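Local coordinates for antigen MTB48, Mycobacterial protein (Mycobacterium smegmatis, PDB 4WJ1) that is exported by the ESX-1 type VII secretion system and is probably involved in DNA conjugation, at least in the recipient strain, at residues 69-72 / 73-77; 154-157 / 158-161; 193-196 / 197-200. All blocks are in the same frame, centred on the assembly; numbering follows the deposited sequence.

Contact 1 (69-72 / 73-77); sequences RIAA and AIRAA
Four successive i to i+4 hydrogen bonds join residues 69-72 to residues 73-77 as one unbroken run of alpha helix. Ala73 N donates to Arg69 O at 2.8 Å, Ile74 N to Ile70 O, Arg75 N to Ala71 O, and Ala76 N to Ala72 O. The last of these is the most bent, with an N-H...O angle of 137°, against 160° where Ile74 N meets Ile70 O.

One turn apart on the same side of the helix, Ile70 and Ile74 touch through CG2 of the first and CD1 of the second, 3.8 Å apart. In Ile74, CG1 is anti to the carbonyl carbon (chi1 -77°), which turns the longer branch back along the helix, with CG1 3.4 Å from Ile70 O. Branched, wholly apolar side chains suit this buried strip. Alanines at 71, 72 and 73 let the loops carrying Glu23, Ile116 and Met113 come close to the helix. Arg75 first passes its own helix, with CG 3.2 Å from Ala71 O and NH1 4.0 Å from Ala71 CB. Its guanidinium then reaches Glu16 and Glu23 in salt bridges, so the long arginine ties this part of the helix to the N-terminal region.

This part of the helix belongs to helix 40-96, in the PE domain of EspB. Ile70 and Ile74 are wedged between helix 12-22, through Cys22, Lys18 and Ala19, and helix 187-230 of the PPE domain, through Cys192, Gln196 and Leu199.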
loop_
_atom_site.group_PDB
_atom_site.type_symbol
_atom_site.label_atom_id
_atom_site.label_comp_id
_atom_site.label_asym_id
_atom_site.label_seq_id
_atom_site.Cartn_x
_atom_site.Cartn_y
_atom_site.Cartn_z
ATOM N N ARG A 69 -16.774 7.311 -0.048
ATOM C CA ARG A 69 -17.729 7.552 1.024
ATOM C C ARG A 69 -17.771 9.034 1.384
ATOM O O ARG A 69 -18.847 9.596 1.581
ATOM C CB ARG A 69 -17.398 6.706 2.254
ATOM C CG ARG A 69 -17.497 5.218 1.988
ATOM C CD ARG A 69 -17.338 4.392 3.249
ATOM N NE ARG A 69 -18.449 4.635 4.154
ATOM C CZ ARG A 69 -18.363 5.343 5.274
ATOM N NH1 ARG A 69 -17.201 5.870 5.643
ATOM N NH2 ARG A 69 -19.437 5.513 6.031
ATOM N N ILE A 70 -16.602 9.665 1.441
ATOM C CA ILE A 70 -16.537 11.097 1.675
ATOM C C ILE A 70 -17.264 11.831 0.558
ATOM O O ILE A 70 -18.017 12.765 0.818
ATOM C CB ILE A 70 -15.093 11.601 1.773
ATOM C CG1 ILE A 70 -14.408 10.979 2.990
ATOM C CG2 ILE A 70 -15.054 13.129 1.839
ATOM C CD1 ILE A 70 -13.069 11.590 3.295
ATOM N N ALA A 71 -17.067 11.387 -0.679
ATOM C CA ALA A 71 -17.761 11.997 -1.817
ATOM C C ALA A 71 -19.262 11.906 -1.627
ATOM O O ALA A 71 -19.988 12.859 -1.864
ATOM C CB ALA A 71 -17.368 11.328 -3.128
ATOM N N ALA A 72 -19.722 10.739 -1.205
ATOM C CA ALA A 72 -21.139 10.497 -1.082
ATOM C C ALA A 72 -21.710 11.336 0.059
ATOM O O ALA A 72 -22.817 11.861 -0.039
ATOM C CB ALA A 72 -21.404 9.019 -0.860
ATOM N N ALA A 73 -20.936 11.465 1.128
ATOM C CA ALA A 73 -21.338 12.250 2.283
ATOM C C ALA A 73 -21.471 13.708 1.877
ATOM O O ALA A 73 -22.427 14.383 2.250
ATOM C CB ALA A 73 -20.341 12.090 3.399
ATOM N N ILE A 74 -20.515 14.175 1.081
ATOM C CA ILE A 74 -20.542 15.539 0.577
ATOM C C ILE A 74 -21.779 15.742 -0.285
ATOM O O ILE A 74 -22.489 16.732 -0.137
ATOM C CB ILE A 74 -19.266 15.862 -0.215
ATOM C CG1 ILE A 74 -18.109 16.115 0.751
ATOM C CG2 ILE A 74 -19.450 17.072 -1.079
ATOM C CD1 ILE A 74 -16.732 16.073 0.081
ATOM N N ARG A 75 -22.069 14.781 -1.158
ATOM C CA ARG A 75 -23.260 14.895 -1.991
ATOM C C ARG A 75 -24.548 14.816 -1.183
ATOM O O ARG A 75 -25.565 15.385 -1.581
ATOM C CB ARG A 75 -23.262 13.822 -3.067
ATOM C CG ARG A 75 -22.089 13.977 -4.014
ATOM C CD ARG A 75 -22.364 13.381 -5.352
ATOM N NE ARG A 75 -21.313 13.777 -6.266
ATOM C CZ ARG A 75 -20.256 13.026 -6.551
ATOM N NH1 ARG A 75 -20.123 11.821 -6.004
ATOM N NH2 ARG A 75 -19.341 13.484 -7.389
ATOM N N ALA A 76 -24.520 14.116 -0.054
ATOM C CA ALA A 76 -25.720 14.019 0.771
ATOM C C ALA A 76 -25.957 15.378 1.428
ATOM O O ALA A 76 -27.077 15.879 1.479
ATOM C CB ALA A 76 -25.586 12.922 1.798
ATOM N N ALA A 77 -24.876 15.984 1.902
ATOM C CA ALA A 77 -24.921 17.341 2.417
ATOM C C ALA A 77 -25.491 18.294 1.373
ATOM O O ALA A 77 -26.436 19.029 1.641
ATOM C CB ALA A 77 -23.532 17.789 2.844
#

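Contact 2 (154-157 / 158-161)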
loop_
_atom_site.group_PDB
_atom_site.type_symbol
_atom_site.label_atom_id
_atom_site.label_comp_id
_atom_site.label_asym_id
_atom_site.label_seq_id
_atom_site.Cartn_x
_atom_site.Cartn_y
_atom_site.Cartn_z
ATOM N N LEU A 154 16.278 -9.670 -11.140
ATOM C CA LEU A 154 15.726 -8.544 -11.884
ATOM C C LEU A 154 14.250 -8.310 -11.621
ATOM O O LEU A 154 13.808 -7.161 -11.600
ATOM C CB LEU A 154 15.942 -8.745 -13.384
ATOM C CG LEU A 154 17.410 -8.804 -13.795
ATOM C CD1 LEU A 154 17.532 -9.099 -15.283
ATOM C CD2 LEU A 154 18.075 -7.487 -13.435
ATOM N N SER A 155 13.485 -9.392 -11.464
ATOM C CA SER A 155 12.056 -9.268 -11.181
ATOM C C SER A 155 11.853 -8.557 -9.844
ATOM O O SER A 155 11.160 -7.541 -9.766
ATOM C CB SER A 155 11.370 -10.634 -11.162
ATOM O OG SER A 155 9.975 -10.491 -10.922
HETATM N N MSE A 156 12.503 -9.084 -8.810
HETATM C CA MSE A 156 12.455 -8.496 -7.486
HETATM C C MSE A 156 12.947 -7.060 -7.493
HETATM O O MSE A 156 12.360 -6.198 -6.839
HETATM C CB MSE A 156 13.262 -9.343 -6.500
HETATM C CG MSE A 156 12.519 -10.608 -6.085
HETATM SE SE MSE A 156 10.728 -10.235 -5.364
HETATM C CE MSE A 156 11.164 -8.803 -4.152
ATOM N N LYS A 157 13.993 -6.783 -8.258
ATOM C CA LYS A 157 14.508 -5.419 -8.319
ATOM C C LYS A 157 13.506 -4.489 -8.992
ATOM O O LYS A 157 13.372 -3.340 -8.605
ATOM C CB LYS A 157 15.856 -5.376 -9.036
ATOM C CG LYS A 157 17.007 -5.842 -8.147
ATOM C CD LYS A 157 18.264 -6.171 -8.937
ATOM C CE LYS A 157 19.407 -6.534 -7.996
ATOM N NZ LYS A 157 20.503 -7.275 -8.701
ATOM N N TYR A 158 12.776 -4.986 -9.981
ATOM C CA TYR A 158 11.793 -4.140 -10.630
ATOM C C TYR A 158 10.604 -3.875 -9.679
ATOM O O TYR A 158 10.064 -2.772 -9.616
ATOM C CB TYR A 158 11.314 -4.777 -11.917
ATOM C CG TYR A 158 10.497 -3.833 -12.736
ATOM C CD1 TYR A 158 10.912 -2.525 -12.917
ATOM C CD2 TYR A 158 9.306 -4.243 -13.335
ATOM C CE1 TYR A 158 10.164 -1.640 -13.667
ATOM C CE2 TYR A 158 8.550 -3.365 -14.083
ATOM C CZ TYR A 158 8.989 -2.064 -14.252
ATOM O OH TYR A 158 8.245 -1.186 -15.005
ATOM N N PHE A 159 10.209 -4.928 -8.972
ATOM C CA PHE A 159 9.200 -4.890 -7.939
ATOM C C PHE A 159 9.586 -3.826 -6.929
ATOM O O PHE A 159 8.776 -2.971 -6.573
ATOM C CB PHE A 159 9.084 -6.290 -7.310
ATOM C CG PHE A 159 8.306 -6.353 -5.995
ATOM C CD1 PHE A 159 8.945 -6.152 -4.781
ATOM C CD2 PHE A 159 6.962 -6.711 -5.983
ATOM C CE1 PHE A 159 8.253 -6.262 -3.587
ATOM C CE2 PHE A 159 6.261 -6.817 -4.794
ATOM C CZ PHE A 159 6.906 -6.587 -3.591
ATOM N N ARG A 160 10.845 -3.860 -6.505
ATOM C CA ARG A 160 11.347 -2.876 -5.562
ATOM C C ARG A 160 11.209 -1.473 -6.137
ATOM O O ARG A 160 10.706 -0.576 -5.481
ATOM C CB ARG A 160 12.801 -3.171 -5.202
ATOM C CG ARG A 160 13.399 -2.243 -4.163
ATOM C CD ARG A 160 14.063 -1.023 -4.795
ATOM N NE ARG A 160 14.877 -1.385 -5.950
ATOM C CZ ARG A 160 16.130 -1.818 -5.864
ATOM N NH1 ARG A 160 16.699 -1.950 -4.671
ATOM N NH2 ARG A 160 16.811 -2.128 -6.966
ATOM N N ASP A 161 11.659 -1.281 -7.368
ATOM C CA ASP A 161 11.547 0.024 -8.006
ATOM C C ASP A 161 10.092 0.481 -8.089
ATOM O O ASP A 161 9.788 1.657 -7.879
ATOM C CB ASP A 161 12.152 -0.012 -9.412
ATOM C CG ASP A 161 13.659 -0.220 -9.410
ATOM O OD1 ASP A 161 14.296 -0.101 -8.348
ATOM O OD2 ASP A 161 14.214 -0.493 -10.492
#
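Between Met156 and Phe159 the contact is a Met-aromatic one, here made by selenomethionine. SE lies 4.9 Å from the centroid of the Phe159 ring, 27° off its normal, while the methyl CE comes within 3.5 Å of Phe159 CD1. Bends at chi2 and chi3 curl the flexible chain so that it runs beside the ring instead of reaching straight out. A pliant, polarisable side chain next to a flat ring fits this buried face, where Met156 also packs on Tyr46, Leu49 and Met50 of helix 40-96 and on Phe220 and Val221 of helix 187-230. Residues 154-161 form the first two turns of helix 154-178, in the PPE domain, and this face is enclosed by the other long helices of the bundle.

Backbone hydrogen bonds run i to i+4 throughout, the straightest being Phe159 N to Ser155 O (168°).

The polar interactions lie on another side of the helix. Arg160 NE donates to Asp161 OD1 at 2.8 Å in a salt bridge, meeting the oxygen from above the carboxylate plane. Arg160 NH2 rests 3.9 Å from Lys157 CG, the two side chains running side by side. Lys157 NZ stays 6.6 Å from Arg160 NH2 and is held by Gln152 O and a salt bridge to Asp225, which probably eases the like charges.

Contact 3 (193-196 / 197-200); sequences AEAQ and RRLS
With CG anti to the backbone N in both Glu194 (chi1 -173°) and Arg197 (chi1 -173°), the two side chains leave the helix side by side and point the same way. The bend of Glu194 at chi2 and that of Arg197 at chi3 then bring carboxylate and guanidinium together. Arg197 grips side-on with two nitrogens, both on one oxygen: NH2 lies 2.7 Å from Glu194 OE2 and NE 3.2 Å from the same atom. OE2 sits in the guanidinium plane, whereas both nitrogens come to it from one face of the carboxylate, whose plane is turned 48° from that of the guanidinium.

This i to i+3 pair widens into a salt-bridge network on helix 187-230 of the PPE domain. Arg198, one turn on from Glu194, lays a face of its guanidinium over Glu194 CG, which is 3.4 Å from NH2. Its ion pair with Glu194 OE2, 4.0 Å from NH2, is long and rests on charge alone. Arginine suits both places because its flat end can bond at the rim or pack by its face.

Backbone bonds such as Arg198 N to Glu194 O (3.0 Å) carry the helix beneath. On its buried side Leu199, an apolar branched residue, packs against Phe177 of helix 154-178.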
loop_
_atom_site.group_PDB
_atom_site.type_symbol
_atom_site.label_atom_id
_atom_site.label_comp_id
_atom_site.label_asym_id
_atom_site.label_seq_id
_atom_site.Cartn_x
_atom_site.Cartn_y
_atom_site.Cartn_z
ATOM N N ALA A 193 -13.989 18.448 6.499
ATOM C CA ALA A 193 -12.598 18.841 6.318
ATOM C C ALA A 193 -11.687 17.992 7.199
ATOM O O ALA A 193 -10.600 17.580 6.791
ATOM C CB ALA A 193 -12.413 20.303 6.623
ATOM N N GLU A 194 -12.153 17.716 8.404
ATOM C CA GLU A 194 -11.415 16.881 9.338
ATOM C C GLU A 194 -11.277 15.444 8.815
ATOM O O GLU A 194 -10.211 14.830 8.910
ATOM C CB GLU A 194 -12.099 16.901 10.711
ATOM C CG GLU A 194 -11.314 16.194 11.796
ATOM C CD GLU A 194 -9.915 16.760 11.991
ATOM O OE1 GLU A 194 -9.700 17.954 11.690
ATOM O OE2 GLU A 194 -9.023 16.003 12.439
ATOM N N ALA A 195 -12.360 14.924 8.249
ATOM C CA ALA A 195 -12.386 13.564 7.747
ATOM C C ALA A 195 -11.420 13.474 6.580
ATOM O O ALA A 195 -10.653 12.514 6.442
ATOM C CB ALA A 195 -13.798 13.170 7.321
ATOM N N GLN A 196 -11.443 14.517 5.764
ATOM C CA GLN A 196 -10.579 14.598 4.613
ATOM C C GLN A 196 -9.128 14.668 5.039
ATOM O O GLN A 196 -8.268 14.028 4.442
ATOM C CB GLN A 196 -10.939 15.802 3.778
ATOM C CG GLN A 196 -12.239 15.656 3.036
ATOM C CD GLN A 196 -12.582 16.928 2.303
ATOM O OE1 GLN A 196 -11.692 17.599 1.782
ATOM N NE2 GLN A 196 -13.860 17.290 2.287
ATOM N N ARG A 197 -8.850 15.446 6.074
ATOM C CA ARG A 197 -7.491 15.543 6.569
ATOM C C ARG A 197 -6.999 14.172 7.024
ATOM O O ARG A 197 -5.846 13.817 6.819
ATOM C CB ARG A 197 -7.395 16.542 7.711
ATOM C CG ARG A 197 -5.966 16.802 8.144
ATOM C CD ARG A 197 -5.897 17.388 9.555
ATOM N NE ARG A 197 -6.550 16.537 10.554
ATOM C CZ ARG A 197 -6.085 15.355 10.962
ATOM N NH1 ARG A 197 -4.958 14.840 10.452
ATOM N NH2 ARG A 197 -6.763 14.676 11.881
ATOM N N ARG A 198 -7.888 13.396 7.628
ATOM C CA ARG A 198 -7.517 12.068 8.078
ATOM C C ARG A 198 -7.176 11.190 6.897
ATOM O O ARG A 198 -6.157 10.501 6.911
ATOM C CB ARG A 198 -8.636 11.432 8.890
ATOM C CG ARG A 198 -8.853 12.089 10.232
ATOM C CD ARG A 198 -9.685 11.223 11.152
ATOM N NE ARG A 198 -10.158 12.002 12.290
ATOM C CZ ARG A 198 -11.355 12.571 12.329
ATOM N NH1 ARG A 198 -12.172 12.413 11.287
ATOM N NH2 ARG A 198 -11.735 13.278 13.397
ATOM N N LEU A 199 -8.029 11.222 5.877
ATOM C CA LEU A 199 -7.877 10.343 4.732
ATOM C C LEU A 199 -6.661 10.755 3.921
ATOM O O LEU A 199 -5.861 9.914 3.492
ATOM C CB LEU A 199 -9.133 10.361 3.870
ATOM C CG LEU A 199 -9.018 9.464 2.634
ATOM C CD1 LEU A 199 -8.627 8.055 3.032
ATOM C CD2 LEU A 199 -10.328 9.470 1.829
ATOM N N SER A 200 -6.523 12.064 3.735
ATOM C CA SER A 200 -5.360 12.643 3.077
ATOM C C SER A 200 -4.054 12.276 3.789
ATOM O O SER A 200 -3.070 11.916 3.163
ATOM C CB SER A 200 -5.510 14.159 3.000
ATOM O OG SER A 200 -4.247 14.779 2.933
#

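Each contact spans about two turns of one helix, on three different long helices. Contact 1, on helix 40-96, is the most buried; contacts 2 and 3 are partly buried, each with one face inward and another carrying charge. Contacts 1 and 3 are neighbours, their centres about 13 Å apart, and meet directly: Ile70 CD1 packs on Leu199 CD2 at 3.8 Å, joining PE to PPE. Contact 2 lies across the chain's centre, about 39 Å from contact 1 between centres, yet also packs on helices 40-96 and 187-230. Contact 1 is apolar between its helices and sends its arginines to outside partners, whereas contact 3 pairs its charges within the helix.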